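Local coordinates for pheromome Binding Protein (Epiphyas postvittana, PDB 6VQ5) that probably binds odorant or pheromone molecules as a small helical carrier protein, at residues 23-28 with 49-54. Residues are numbered along the deposited sequence; the frame is centred on the assembly and turned at random.
Sequences LNLSES and GCAIVC
C50 O accepts the amide of C54 at 2.9 Å, measured from C54 N, and the same oxygen is approached by a methyl group of L23. That methyl, CD1, lies 3.6 Å from C50 O, a van der Waals touch that adds no polar bond. It also reaches CB of C54, 3.8 Å away, so one leucine branch bridges successive turns of helix 46-58 on the flank marked by its two cysteines. With CG placed opposite the carbonyl carbon (chi1 -69°) and the chain extended beyond it (chi2 173°), L23 carries CD1 across to the helix. L25, two residues further on, joins it: its CD1 meets the CB of A51 at 3.8 Å, methyl against methyl. Between the two leucines the backbone turns at N24, the positive-phi C-prime residue (phi 62°) of a Schellman motif in which L25 N returns to K20 O and N24 N to K21 O. Helix 13-23 ends here, and the turn leads into the loop before helix 28-37 while leaving both leucines directed at the same helix. The setting illustrates how disulfides and apolar contacts combine in the all-helical, disulfide-linked PBP/GOBP fold. SG of C54 bonds to SG of C19 on helix 13-23, and SG of C50 bonds to SG of C108 on helix 107-121. Across the surface contact no hydrogen bond forms, and the buried area is a modest 156 Å². On another flank of helix 46-58, I52 and V53 pack against A115 and A111 of helix 107-121.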
loop_
_atom_site.group_PDB
_atom_site.type_symbol
_atom_site.label_atom_id
_atom_site.label_comp_id
_atom_site.label_asym_id
_atom_site.label_seq_id
_atom_site.Cartn_x
_atom_site.Cartn_y
_atom_site.Cartn_z
ATOM N N LEU A 23 0.588 -9.503 13.930
ATOM C CA LEU A 23 0.276 -8.178 14.541
ATOM C C LEU A 23 -0.977 -8.249 15.419
ATOM O O LEU A 23 -1.291 -7.237 16.051
ATOM C CB LEU A 23 0.091 -7.145 13.431
ATOM C CG LEU A 23 1.351 -6.766 12.658
ATOM C CD1 LEU A 23 1.014 -5.862 11.480
ATOM C CD2 LEU A 23 2.330 -6.064 13.568
ATOM N N ASN A 24 -1.674 -9.383 15.429
ATOM C CA ASN A 24 -2.859 -9.648 16.291
ATOM C C ASN A 24 -3.991 -8.666 15.965
ATOM O O ASN A 24 -4.588 -8.101 16.908
ATOM C CB ASN A 24 -2.519 -9.595 17.780
ATOM C CG ASN A 24 -3.444 -10.486 18.583
ATOM O OD1 ASN A 24 -3.517 -11.681 18.313
ATOM N ND2 ASN A 24 -4.167 -9.927 19.545
ATOM N N LEU A 25 -4.295 -8.514 14.671
ATOM C CA LEU A 25 -5.347 -7.617 14.144
ATOM C C LEU A 25 -6.696 -8.337 14.183
ATOM O O LEU A 25 -6.709 -9.557 13.966
ATOM C CB LEU A 25 -4.956 -7.229 12.719
ATOM C CG LEU A 25 -3.611 -6.506 12.552
ATOM C CD1 LEU A 25 -3.359 -6.179 11.082
ATOM C CD2 LEU A 25 -3.548 -5.229 13.394
ATOM N N SER A 26 -7.782 -7.605 14.447
ATOM C CA SER A 26 -9.196 -8.062 14.326
ATOM C C SER A 26 -9.524 -8.397 12.865
ATOM O O SER A 26 -8.724 -8.029 11.980
ATOM C CB SER A 26 -10.170 -7.003 14.814
ATOM O OG SER A 26 -9.508 -5.962 15.519
ATOM N N GLU A 27 -10.701 -8.981 12.631
ATOM C CA GLU A 27 -11.264 -9.195 11.273
ATOM C C GLU A 27 -11.531 -7.828 10.624
ATOM O O GLU A 27 -11.519 -7.743 9.394
ATOM C CB GLU A 27 -12.517 -10.074 11.319
ATOM C CG GLU A 27 -12.241 -11.540 11.640
ATOM C CD GLU A 27 -11.054 -12.239 10.974
ATOM O OE1 GLU A 27 -9.879 -11.957 11.360
ATOM O OE2 GLU A 27 -11.292 -13.101 10.084
ATOM N N SER A 28 -11.693 -6.776 11.418
ATOM C CA SER A 28 -11.983 -5.417 10.907
ATOM C C SER A 28 -10.902 -4.959 9.903
ATOM O O SER A 28 -11.257 -4.151 9.016
ATOM C CB SER A 28 -12.224 -4.453 12.031
ATOM O OG SER A 28 -11.022 -4.189 12.737
ATOM N N GLY A 49 -1.824 1.133 8.948
ATOM C CA GLY A 49 -0.442 1.448 8.536
ATOM C C GLY A 49 0.503 0.301 8.839
ATOM O O GLY A 49 1.248 -0.086 7.941
ATOM N N CYS A 50 0.477 -0.237 10.058
ATOM C CA CYS A 50 1.359 -1.356 10.492
ATOM C C CYS A 50 1.077 -2.592 9.604
ATOM O O CYS A 50 2.039 -3.249 9.163
ATOM C CB CYS A 50 1.216 -1.616 11.994
ATOM S SG CYS A 50 1.638 -0.207 13.079
ATOM N N ALA A 51 -0.180 -2.873 9.278
ATOM C CA ALA A 51 -0.567 -3.978 8.372
ATOM C C ALA A 51 0.120 -3.811 7.009
ATOM O O ALA A 51 0.595 -4.819 6.434
ATOM C CB ALA A 51 -2.068 -4.039 8.233
ATOM N N ILE A 52 0.192 -2.580 6.506
ATOM C CA ILE A 52 0.692 -2.270 5.130
ATOM C C ILE A 52 2.224 -2.358 5.124
ATOM O O ILE A 52 2.796 -2.841 4.119
ATOM C CB ILE A 52 0.168 -0.903 4.648
ATOM C CG1 ILE A 52 -1.344 -0.937 4.419
ATOM C CG2 ILE A 52 0.894 -0.471 3.391
ATOM C CD1 ILE A 52 -2.004 0.417 4.432
ATOM N N VAL A 53 2.867 -1.933 6.213
ATOM C CA VAL A 53 4.334 -2.130 6.408
ATOM C C VAL A 53 4.611 -3.634 6.386
ATOM O O VAL A 53 5.426 -4.065 5.559
ATOM C CB VAL A 53 4.834 -1.465 7.704
ATOM C CG1 VAL A 53 6.260 -1.864 8.052
ATOM C CG2 VAL A 53 4.706 0.044 7.596
ATOM N N CYS A 54 3.924 -4.389 7.244
ATOM C CA CYS A 54 4.068 -5.864 7.374
ATOM C C CYS A 54 3.929 -6.528 5.999
ATOM O O CYS A 54 4.788 -7.359 5.655
ATOM C CB CYS A 54 3.048 -6.460 8.335
ATOM S SG CYS A 54 3.160 -8.266 8.392
#